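Local coordinates for protein probable GTPase engC (Thermotoga maritima, PDB 1U0L) that is a circularly permuted GTPase that probably hydrolyses GTP slowly and assists late maturation of the 30S ribosomal subunit, at residues P97-T101 with Y102-K106; D131-R134 with K135-E138; E165-G169 with K170-M174; N237-P241 with E242-H246. All coordinates share one frame; numbering follows the deposited sequence.

Contact 1 (P97-T101 with Y102-K106); sequences PETST and YIIDK
Ser100 caps the helix that begins beside it: its OG accepts the backbone N of Ile103 at 3.0 Å. The chi1 of 72° sets OG between the backbone N and the carbonyl carbon, where it reaches Ile103 N in a nearly straight bond (167° at the hydrogen). Ser100 O takes Ile104 N at 3.1 Å, in the carbonyl plane, and Thr101 O takes Asp105 N at 2.8 Å. The apolar share falls to Thr99, whose side chain crosses those of the two isoleucines at about a right angle, CG2 meeting Ile104 CG1 at 3.5 Å and Ile103 CG2 at 3.8 Å. The Ser100 bond is a serine N-cap on helix 101-113, which follows strand 87-92 of the GTPase core sheet. Thr99 is positioned in turn by its OG1 bond to Thr93 O, and its side chain touches Leu177 in the inferred GTP-binding loop. Asn287 of helix 282-296 bonds both Thr101 OG1 and Asp105 OD2, while Asp105 OD1 meets Tyr143 OH and the guanidinium of Arg284. One turn along, Tyr102 OH accepts Lys106 NZ at 2.7 Å, and the Tyr102 ring receives Lys290 in a cation-pi contact.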
loop_
_atom_site.group_PDB
_atom_site.type_symbol
_atom_site.label_atom_id
_atom_site.label_comp_id
_atom_site.label_asym_id
_atom_site.label_seq_id
_atom_site.Cartn_x
_atom_site.Cartn_y
_atom_site.Cartn_z
ATOM N N PRO A 97 -19.810 -0.994 -2.327
ATOM C CA PRO A 97 -19.146 0.379 -2.337
ATOM C C PRO A 97 -18.900 1.131 -3.653
ATOM O O PRO A 97 -18.677 2.336 -3.623
ATOM C CB PRO A 97 -17.855 0.084 -1.591
ATOM C CG PRO A 97 -18.325 -0.916 -0.560
ATOM C CD PRO A 97 -19.261 -1.845 -1.347
ATOM N N GLU A 98 -18.948 0.454 -4.796
ATOM C CA GLU A 98 -18.737 1.116 -6.095
ATOM C C GLU A 98 -17.438 1.903 -6.175
ATOM O O GLU A 98 -17.375 3.050 -5.736
ATOM C CB GLU A 98 -19.881 2.061 -6.409
ATOM C CG GLU A 98 -20.930 1.488 -7.319
ATOM C CD GLU A 98 -21.328 2.471 -8.401
ATOM O OE1 GLU A 98 -22.417 2.310 -8.990
ATOM O OE2 GLU A 98 -20.545 3.407 -8.673
ATOM N N THR A 99 -16.404 1.295 -6.754
ATOM C CA THR A 99 -15.104 1.943 -6.854
ATOM C C THR A 99 -14.852 2.442 -8.253
ATOM O O THR A 99 -14.864 1.667 -9.193
ATOM C CB THR A 99 -13.975 0.974 -6.491
ATOM O OG1 THR A 99 -14.276 0.316 -5.253
ATOM C CG2 THR A 99 -12.669 1.729 -6.361
ATOM N N SER A 100 -14.607 3.734 -8.393
ATOM C CA SER A 100 -14.366 4.312 -9.707
ATOM C C SER A 100 -12.925 4.054 -10.104
ATOM O O SER A 100 -12.045 3.997 -9.239
ATOM C CB SER A 100 -14.582 5.818 -9.662
ATOM O OG SER A 100 -13.509 6.427 -8.952
ATOM N N THR A 101 -12.668 3.920 -11.400
ATOM C CA THR A 101 -11.300 3.691 -11.849
ATOM C C THR A 101 -10.440 4.859 -11.384
ATOM O O THR A 101 -9.258 4.691 -11.091
ATOM C CB THR A 101 -11.195 3.589 -13.386
ATOM O OG1 THR A 101 -11.652 4.813 -13.975
ATOM C CG2 THR A 101 -12.019 2.416 -13.905
ATOM N N TYR A 102 -11.036 6.045 -11.306
ATOM C CA TYR A 102 -10.294 7.222 -10.864
ATOM C C TYR A 102 -9.702 7.013 -9.469
ATOM O O TYR A 102 -8.515 7.268 -9.248
ATOM C CB TYR A 102 -11.194 8.458 -10.860
ATOM C CG TYR A 102 -10.531 9.667 -10.249
ATOM C CD1 TYR A 102 -9.645 10.450 -10.991
ATOM C CD2 TYR A 102 -10.761 10.010 -8.921
ATOM C CE1 TYR A 102 -9.006 11.547 -10.425
ATOM C CE2 TYR A 102 -10.129 11.101 -8.339
ATOM C CZ TYR A 102 -9.254 11.866 -9.094
ATOM O OH TYR A 102 -8.626 12.956 -8.529
ATOM N N ILE A 103 -10.531 6.564 -8.527
ATOM C CA ILE A 103 -10.058 6.304 -7.172
ATOM C C ILE A 103 -8.995 5.222 -7.233
ATOM O O ILE A 103 -7.953 5.341 -6.596
ATOM C CB ILE A 103 -11.210 5.847 -6.232
ATOM C CG1 ILE A 103 -11.793 7.065 -5.514
ATOM C CG2 ILE A 103 -10.706 4.819 -5.214
ATOM C CD1 ILE A 103 -12.356 8.091 -6.449
ATOM N N ILE A 104 -9.256 4.178 -8.015
ATOM C CA ILE A 104 -8.301 3.084 -8.169
ATOM C C ILE A 104 -6.930 3.562 -8.660
ATOM O O ILE A 104 -5.893 3.130 -8.147
ATOM C CB ILE A 104 -8.792 2.023 -9.171
ATOM C CG1 ILE A 104 -10.046 1.331 -8.660
ATOM C CG2 ILE A 104 -7.720 0.983 -9.378
ATOM C CD1 ILE A 104 -10.539 0.245 -9.580
ATOM N N ASP A 105 -6.919 4.446 -9.654
ATOM C CA ASP A 105 -5.657 4.936 -10.193
ATOM C C ASP A 105 -4.939 5.887 -9.247
ATOM O O ASP A 105 -3.708 5.996 -9.277
ATOM C CB ASP A 105 -5.877 5.595 -11.563
ATOM C CG ASP A 105 -6.333 4.598 -12.607
ATOM O OD1 ASP A 105 -6.027 3.385 -12.441
ATOM O OD2 ASP A 105 -6.987 5.020 -13.591
ATOM N N LYS A 106 -5.701 6.572 -8.400
ATOM C CA LYS A 106 -5.085 7.483 -7.448
ATOM C C LYS A 106 -4.372 6.621 -6.410
ATOM O O LYS A 106 -3.273 6.952 -5.943
ATOM C CB LYS A 106 -6.138 8.366 -6.801
ATOM C CG LYS A 106 -5.607 9.193 -5.672
ATOM C CD LYS A 106 -6.432 10.419 -5.440
ATOM C CE LYS A 106 -6.299 11.372 -6.613
ATOM N NZ LYS A 106 -7.017 12.658 -6.332
#

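Contact 2 (D131-R134 with K135-E138); sequences DDLR and KVRE
Arg137 folds back along the helix so that one face of its guanidinium lies against Leu133 O and Arg134 CA, with NH2 3.7 Å from Arg134 CA. The Arg134 guanidinium likewise reaches back along the helix, to Asp131: Asp131 CA lies over one of its faces, toward the rim, and NH2 forms a 2.7 Å salt bridge with Asp131 OD1. The planes of the two arginines are 38° apart, and Arg134 NE stays 5.2 Å from Arg137 NH2. The third flat group is the carboxylate of Asp132, which is buried. Its OD1 uses the anti lone pair, the one away from the other oxygen, to take Lys135 NZ at 2.7 Å. Lys135 bends at chi2 and chi3 to get there, running side by side with the aspartate. OD2 is bound to Lys95 NZ and to the backbone N of Asp129, so two lysines and an amide hold this carboxylate and probably keep it ionised. All of this is built on helix 130-143, the middle element of a beta-alpha-beta unit between strands 117-122 and 149-151. Its backbone follows the i to i+4 pattern, with Val136 N bonded to Asp132 O at 2.9 Å and Arg137 N to Leu133 O at 2.9 Å. On the inward side Leu133 CD2 lies 4.3 Å from Val136 CG2. Leu133 also touches Met125, part of the inferred GTP-binding sequence Asn123 to Asp126, while both side chains pack on Tyr128 and Val136 reaches Val94.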
loop_
_atom_site.group_PDB
_atom_site.type_symbol
_atom_site.label_atom_id
_atom_site.label_comp_id
_atom_site.label_asym_id
_atom_site.label_seq_id
_atom_site.Cartn_x
_atom_site.Cartn_y
_atom_site.Cartn_z
ATOM N N ASP A 131 -24.465 -8.496 -14.753
ATOM C CA ASP A 131 -24.047 -7.160 -15.143
ATOM C C ASP A 131 -22.809 -6.780 -14.351
ATOM O O ASP A 131 -21.864 -6.188 -14.888
ATOM C CB ASP A 131 -25.163 -6.144 -14.888
ATOM C CG ASP A 131 -26.391 -6.402 -15.741
ATOM O OD1 ASP A 131 -26.240 -6.492 -16.975
ATOM O OD2 ASP A 131 -27.504 -6.516 -15.179
ATOM N N ASP A 132 -22.809 -7.131 -13.068
ATOM C CA ASP A 132 -21.679 -6.817 -12.206
ATOM C C ASP A 132 -20.437 -7.515 -12.726
ATOM O O ASP A 132 -19.365 -6.912 -12.841
ATOM C CB ASP A 132 -21.958 -7.274 -10.780
ATOM C CG ASP A 132 -23.239 -6.699 -10.232
ATOM O OD1 ASP A 132 -23.521 -5.507 -10.493
ATOM O OD2 ASP A 132 -23.955 -7.444 -9.527
ATOM N N LEU A 133 -20.588 -8.797 -13.036
ATOM C CA LEU A 133 -19.481 -9.573 -13.551
ATOM C C LEU A 133 -18.905 -8.954 -14.802
ATOM O O LEU A 133 -17.708 -9.046 -15.054
ATOM C CB LEU A 133 -19.930 -10.997 -13.824
ATOM C CG LEU A 133 -20.136 -11.762 -12.522
ATOM C CD1 LEU A 133 -20.382 -13.190 -12.866
ATOM C CD2 LEU A 133 -18.912 -11.647 -11.604
ATOM N N ARG A 134 -19.756 -8.315 -15.586
ATOM C CA ARG A 134 -19.301 -7.676 -16.800
ATOM C C ARG A 134 -18.359 -6.535 -16.400
ATOM O O ARG A 134 -17.291 -6.350 -16.998
ATOM C CB ARG A 134 -20.496 -7.146 -17.582
ATOM C CG ARG A 134 -20.183 -6.854 -19.032
ATOM C CD ARG A 134 -21.375 -6.233 -19.711
ATOM N NE ARG A 134 -22.565 -7.018 -19.429
ATOM C CZ ARG A 134 -23.792 -6.519 -19.433
ATOM N NH1 ARG A 134 -23.969 -5.231 -19.712
ATOM N NH2 ARG A 134 -24.831 -7.303 -19.140
ATOM N N LYS A 135 -18.757 -5.777 -15.377
ATOM C CA LYS A 135 -17.943 -4.676 -14.889
ATOM C C LYS A 135 -16.623 -5.227 -14.346
ATOM O O LYS A 135 -15.580 -4.565 -14.412
ATOM C CB LYS A 135 -18.689 -3.898 -13.807
ATOM C CG LYS A 135 -19.679 -2.889 -14.364
ATOM C CD LYS A 135 -21.129 -3.275 -14.069
ATOM C CE LYS A 135 -21.478 -3.114 -12.574
ATOM N NZ LYS A 135 -22.891 -3.502 -12.231
ATOM N N VAL A 136 -16.672 -6.440 -13.804
ATOM C CA VAL A 136 -15.470 -7.070 -13.297
ATOM C C VAL A 136 -14.559 -7.316 -14.486
ATOM O O VAL A 136 -13.408 -6.878 -14.488
ATOM C CB VAL A 136 -15.765 -8.427 -12.606
ATOM C CG1 VAL A 136 -14.448 -9.211 -12.394
ATOM C CG2 VAL A 136 -16.469 -8.184 -11.259
ATOM N N ARG A 137 -15.073 -7.998 -15.504
ATOM C CA ARG A 137 -14.268 -8.283 -16.688
ATOM C C ARG A 137 -13.677 -7.011 -17.290
ATOM O O ARG A 137 -12.706 -7.069 -18.049
ATOM C CB ARG A 137 -15.086 -9.027 -17.741
ATOM C CG ARG A 137 -14.620 -10.465 -17.953
ATOM C CD ARG A 137 -15.500 -11.235 -18.945
ATOM N NE ARG A 137 -16.902 -11.334 -18.517
ATOM C CZ ARG A 137 -17.921 -10.689 -19.091
ATOM N NH1 ARG A 137 -17.716 -9.885 -20.136
ATOM N NH2 ARG A 137 -19.152 -10.849 -18.612
ATOM N N GLU A 138 -14.249 -5.860 -16.944
ATOM C CA GLU A 138 -13.746 -4.587 -17.459
ATOM C C GLU A 138 -12.567 -4.105 -16.631
ATOM O O GLU A 138 -11.717 -3.360 -17.117
ATOM C CB GLU A 138 -14.840 -3.517 -17.436
ATOM C CG GLU A 138 -16.029 -3.829 -18.299
ATOM C CD GLU A 138 -16.856 -2.603 -18.580
ATOM O OE1 GLU A 138 -17.365 -2.016 -17.604
ATOM O OE2 GLU A 138 -16.989 -2.223 -19.768
#

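Contact 3 (E165-G169 with K170-M174); sequences EYLKG and KISTM
The turn that carries helix 160-167 into strand 171-175 belongs to the alpha/beta core of the GTPase domain, and the strand it feeds runs directly into the phosphate-binding loop that starts at Gly176. The chain reverses at Gly169 in a classic gamma turn: Lys170 N bonds to Lys168 O at 2.8 Å, with 150° at the hydrogen. The amide meets that oxygen from above the carbonyl plane, at a C=O...N angle of only 94°, as the tightness of a three-residue turn demands. Gly169 has the positive phi (73°) that this turn needs and that glycine adopts readily. From the far side of the turn Lys170 stretches back past the helix end. With its chain extended beyond CG, it runs past the carbonyl of Tyr166, CD lying 3.5 Å and NZ 3.7 Å from Tyr166 O. A second touch, of van der Waals kind, sets Leu167 CD2 against the Ser172 side chain, 3.7 Å from Ser172 OG and 3.8 Å from Ser172 CB. Leu167 also packs on Ile89 of the neighbouring strand and on Phe219 and Phe221. The strand itself is fixed by backbone bonds of Lys170 and Ser172 to strand 224-226, and Asp86 takes the N-H of Ile171 through its OD2. The contact thus lays a lysine along a helix C-terminus, where the negative end of the helix dipole would probably favour its positive charge, although its approach to Tyr166 O is a matter of proximity, with the methylene CD nearer than NZ.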
loop_
_atom_site.group_PDB
_atom_site.type_symbol
_atom_site.label_atom_id
_atom_site.label_comp_id
_atom_site.label_asym_id
_atom_site.label_seq_id
_atom_site.Cartn_x
_atom_site.Cartn_y
_atom_site.Cartn_z
ATOM N N GLU A 165 -1.056 -16.263 -0.559
ATOM C CA GLU A 165 0.193 -16.456 -1.260
ATOM C C GLU A 165 1.010 -15.183 -1.455
ATOM O O GLU A 165 2.228 -15.257 -1.490
ATOM C CB GLU A 165 -0.050 -17.135 -2.603
ATOM C CG GLU A 165 1.007 -18.161 -2.907
ATOM C CD GLU A 165 1.270 -19.069 -1.710
ATOM O OE1 GLU A 165 0.339 -19.808 -1.313
ATOM O OE2 GLU A 165 2.402 -19.032 -1.162
ATOM N N TYR A 166 0.368 -14.025 -1.577
ATOM C CA TYR A 166 1.123 -12.783 -1.762
ATOM C C TYR A 166 1.513 -12.147 -0.449
ATOM O O TYR A 166 2.488 -11.403 -0.388
ATOM C CB TYR A 166 0.338 -11.711 -2.521
ATOM C CG TYR A 166 -0.048 -12.043 -3.922
ATOM C CD1 TYR A 166 -1.153 -12.842 -4.186
ATOM C CD2 TYR A 166 0.700 -11.577 -4.994
ATOM C CE1 TYR A 166 -1.500 -13.173 -5.490
ATOM C CE2 TYR A 166 0.366 -11.904 -6.301
ATOM C CZ TYR A 166 -0.734 -12.706 -6.537
ATOM O OH TYR A 166 -1.055 -13.070 -7.814
ATOM N N LEU A 167 0.734 -12.398 0.594
ATOM C CA LEU A 167 1.013 -11.790 1.880
ATOM C C LEU A 167 2.202 -12.422 2.578
ATOM O O LEU A 167 2.890 -11.762 3.356
ATOM C CB LEU A 167 -0.228 -11.870 2.762
ATOM C CG LEU A 167 -1.451 -11.173 2.167
ATOM C CD1 LEU A 167 -2.648 -11.406 3.083
ATOM C CD2 LEU A 167 -1.169 -9.682 1.985
ATOM N N LYS A 168 2.446 -13.695 2.288
ATOM C CA LYS A 168 3.555 -14.431 2.885
ATOM C C LYS A 168 4.841 -13.627 2.958
ATOM O O LYS A 168 5.263 -13.029 1.965
ATOM C CB LYS A 168 3.845 -15.706 2.094
ATOM C CG LYS A 168 3.059 -16.923 2.510
ATOM C CD LYS A 168 3.384 -18.089 1.596
ATOM C CE LYS A 168 2.796 -19.387 2.117
ATOM N NZ LYS A 168 1.321 -19.299 2.297
ATOM N N GLY A 169 5.445 -13.634 4.145
ATOM C CA GLY A 169 6.708 -12.961 4.379
ATOM C C GLY A 169 6.710 -11.457 4.450
ATOM O O GLY A 169 7.210 -10.876 5.410
ATOM N N LYS A 170 6.145 -10.825 3.434
ATOM C CA LYS A 170 6.104 -9.368 3.332
ATOM C C LYS A 170 5.339 -8.612 4.416
ATOM O O LYS A 170 4.617 -9.202 5.217
ATOM C CB LYS A 170 5.538 -8.997 1.965
ATOM C CG LYS A 170 6.234 -9.717 0.832
ATOM C CD LYS A 170 5.453 -9.601 -0.449
ATOM C CE LYS A 170 6.081 -10.442 -1.554
ATOM N NZ LYS A 170 5.181 -10.534 -2.751
ATOM N N ILE A 171 5.540 -7.298 4.445
ATOM C CA ILE A 171 4.829 -6.416 5.362
ATOM C C ILE A 171 3.815 -5.761 4.426
ATOM O O ILE A 171 4.206 -5.080 3.474
ATOM C CB ILE A 171 5.751 -5.319 5.954
ATOM C CG1 ILE A 171 6.754 -5.947 6.923
ATOM C CG2 ILE A 171 4.911 -4.251 6.668
ATOM C CD1 ILE A 171 7.533 -4.933 7.737
ATOM N N SER A 172 2.524 -5.974 4.661
ATOM C CA SER A 172 1.529 -5.402 3.763
ATOM C C SER A 172 0.546 -4.388 4.333
ATOM O O SER A 172 0.223 -4.409 5.519
ATOM C CB SER A 172 0.742 -6.526 3.084
ATOM O OG SER A 172 1.506 -7.140 2.061
ATOM N N THR A 173 0.080 -3.487 3.470
ATOM C CA THR A 173 -0.910 -2.497 3.880
ATOM C C THR A 173 -2.169 -2.592 3.012
ATOM O O THR A 173 -2.109 -2.590 1.783
ATOM C CB THR A 173 -0.366 -1.062 3.816
ATOM O OG1 THR A 173 -1.330 -0.177 4.396
ATOM C CG2 THR A 173 -0.107 -0.645 2.377
ATOM N N MET A 174 -3.313 -2.693 3.676
ATOM C CA MET A 174 -4.590 -2.785 2.986
ATOM C C MET A 174 -4.992 -1.380 2.565
ATOM O O MET A 174 -4.704 -0.408 3.266
ATOM C CB MET A 174 -5.655 -3.368 3.922
ATOM C CG MET A 174 -5.196 -4.602 4.679
ATOM S SD MET A 174 -6.187 -6.031 4.334
ATOM C CE MET A 174 -5.770 -6.291 2.652
#

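Contact 4 (N237-P241 with E242-H246); sequences NDIEP and EELKH
Glu240 and Glu243 make the close-knit half of this contact. Glu240 O accepts two backbone amides: Glu243 N at 2.8 Å, which comes from well above the carbonyl plane, and Leu244 N at 3.3 Å, lying nearly in line with the C=O (170°). In return Glu243 OE2 takes Glu240 N at 3.3 Å, met from above the carboxylate plane; the glutamate reaches back because its CG is anti to the backbone N (chi1 170°) and the rest of its chain is extended. Ile239 crosses that chain at about a right angle, its CG2 3.9 Å from Glu243 CG and 4.3 Å from Leu244 CB. These bonds lead into a short, weakly bonded helical turn at about 242-244, on the way from the GTPase core to the zinc-binding region. Ile239 and Leu244 both press on Val109 of helix 101-113, while Glu243 OE1 is held by Tyr247 OH and Lys113 NZ. The more open side is acidic. Glu240 and Glu242 lie side by side, their OE1 atoms 5.1 Å from each other; Glu240 OE1 makes a weak, long ion pair with Arg298. Lys245, by contrast, is buried, its NZ paired with Asp260 OD1 and its side chain touching the zinc ligand His263.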
loop_
_atom_site.group_PDB
_atom_site.type_symbol
_atom_site.label_atom_id
_atom_site.label_comp_id
_atom_site.label_asym_id
_atom_site.label_seq_id
_atom_site.Cartn_x
_atom_site.Cartn_y
_atom_site.Cartn_z
ATOM N N ASN A 237 -0.373 15.292 -3.282
ATOM C CA ASN A 237 -0.004 16.702 -3.310
ATOM C C ASN A 237 1.502 16.828 -3.346
ATOM O O ASN A 237 2.049 17.751 -3.950
ATOM C CB ASN A 237 -0.554 17.417 -2.071
ATOM C CG ASN A 237 -2.072 17.489 -2.064
ATOM O OD1 ASN A 237 -2.668 18.234 -2.845
ATOM N ND2 ASN A 237 -2.706 16.709 -1.188
ATOM N N ASP A 238 2.167 15.888 -2.690
ATOM C CA ASP A 238 3.615 15.879 -2.644
ATOM C C ASP A 238 4.138 15.568 -4.036
ATOM O O ASP A 238 5.347 15.428 -4.238
ATOM C CB ASP A 238 4.099 14.816 -1.659
ATOM C CG ASP A 238 3.398 14.904 -0.321
ATOM O OD1 ASP A 238 3.404 15.996 0.287
ATOM O OD2 ASP A 238 2.842 13.878 0.124
ATOM N N ILE A 239 3.223 15.466 -4.997
ATOM C CA ILE A 239 3.608 15.158 -6.363
ATOM C C ILE A 239 3.536 16.344 -7.324
ATOM O O ILE A 239 2.510 17.019 -7.427
ATOM C CB ILE A 239 2.751 14.013 -6.929
ATOM C CG1 ILE A 239 2.900 12.757 -6.058
ATOM C CG2 ILE A 239 3.179 13.715 -8.372
ATOM C CD1 ILE A 239 2.085 11.554 -6.555
ATOM N N GLU A 240 4.643 16.591 -8.023
ATOM C CA GLU A 240 4.718 17.677 -8.993
ATOM C C GLU A 240 3.990 17.203 -10.238
ATOM O O GLU A 240 4.020 16.022 -10.575
ATOM C CB GLU A 240 6.177 17.992 -9.328
ATOM C CG GLU A 240 6.616 19.422 -9.017
ATOM C CD GLU A 240 6.449 19.791 -7.550
ATOM O OE1 GLU A 240 5.326 20.156 -7.146
ATOM O OE2 GLU A 240 7.444 19.707 -6.797
ATOM N N PRO A 241 3.329 18.118 -10.947
ATOM C CA PRO A 241 2.594 17.738 -12.159
ATOM C C PRO A 241 3.417 16.870 -13.109
ATOM O O PRO A 241 3.018 15.761 -13.463
ATOM C CB PRO A 241 2.230 19.086 -12.780
ATOM C CG PRO A 241 2.115 19.985 -11.578
ATOM C CD PRO A 241 3.326 19.577 -10.761
ATOM N N GLU A 242 4.570 17.390 -13.515
ATOM C CA GLU A 242 5.468 16.696 -14.436
ATOM C C GLU A 242 5.996 15.372 -13.889
ATOM O O GLU A 242 6.614 14.597 -14.615
ATOM C CB GLU A 242 6.638 17.614 -14.800
ATOM C CG GLU A 242 7.235 18.357 -13.607
ATOM C CD GLU A 242 6.445 19.598 -13.222
ATOM O OE1 GLU A 242 6.580 20.055 -12.067
ATOM O OE2 GLU A 242 5.702 20.126 -14.078
ATOM N N GLU A 243 5.746 15.117 -12.611
ATOM C CA GLU A 243 6.205 13.890 -11.966
ATOM C C GLU A 243 5.197 12.737 -12.088
ATOM O O GLU A 243 5.571 11.573 -12.282
ATOM C CB GLU A 243 6.493 14.186 -10.493
ATOM C CG GLU A 243 6.744 12.968 -9.626
ATOM C CD GLU A 243 7.043 13.352 -8.188
ATOM O OE1 GLU A 243 7.119 12.441 -7.333
ATOM O OE2 GLU A 243 7.207 14.564 -7.920
ATOM N N LEU A 244 3.919 13.081 -11.974
ATOM C CA LEU A 244 2.821 12.129 -12.056
ATOM C C LEU A 244 2.962 11.058 -13.151
ATOM O O LEU A 244 2.718 9.878 -12.897
ATOM C CB LEU A 244 1.523 12.900 -12.285
ATOM C CG LEU A 244 0.255 12.586 -11.492
ATOM C CD1 LEU A 244 -0.926 13.141 -12.273
ATOM C CD2 LEU A 244 0.089 11.095 -11.280
ATOM N N LYS A 245 3.346 11.464 -14.359
ATOM C CA LYS A 245 3.474 10.541 -15.493
ATOM C C LYS A 245 4.297 9.279 -15.205
ATOM O O LYS A 245 4.112 8.250 -15.854
ATOM C CB LYS A 245 4.071 11.270 -16.704
ATOM C CG LYS A 245 5.570 11.473 -16.606
ATOM C CD LYS A 245 6.127 12.291 -17.745
ATOM C CE LYS A 245 5.714 13.736 -17.628
ATOM N NZ LYS A 245 6.687 14.616 -18.325
ATOM N N HIS A 246 5.203 9.362 -14.237
ATOM C CA HIS A 246 6.041 8.223 -13.877
ATOM C C HIS A 246 5.300 7.246 -12.976
ATOM O O HIS A 246 5.848 6.226 -12.574
ATOM C CB HIS A 246 7.295 8.685 -13.131
ATOM C CG HIS A 246 8.134 9.655 -13.894
ATOM N ND1 HIS A 246 8.598 9.399 -15.165
ATOM C CD2 HIS A 246 8.585 10.891 -13.570
ATOM C CE1 HIS A 246 9.293 10.437 -15.594
ATOM N NE2 HIS A 246 9.300 11.355 -14.645
#

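The four contacts follow one another along the chain, each closing before the next opens. Contacts 1, 2 and 3 belong to the GTPase domain and its mixed sheet: contact 1 opens helix 101-113, contact 2 lies on helix 130-143, and contact 3 turns into strand 171-175. The centres of contacts 1 and 2 are about 15 Å apart, and helix 130-143 touches contact 1 through Leu139 and Tyr143. The centre of contact 3 is about 22 Å from that of contact 1. Contact 4, centre to centre about 19 Å from contact 1 and 31 Å from contact 2, leads into the zinc-binding region. Helix 282-296 packs against both contacts 1 and 4, joining the C-terminal part to the nucleotide-binding core.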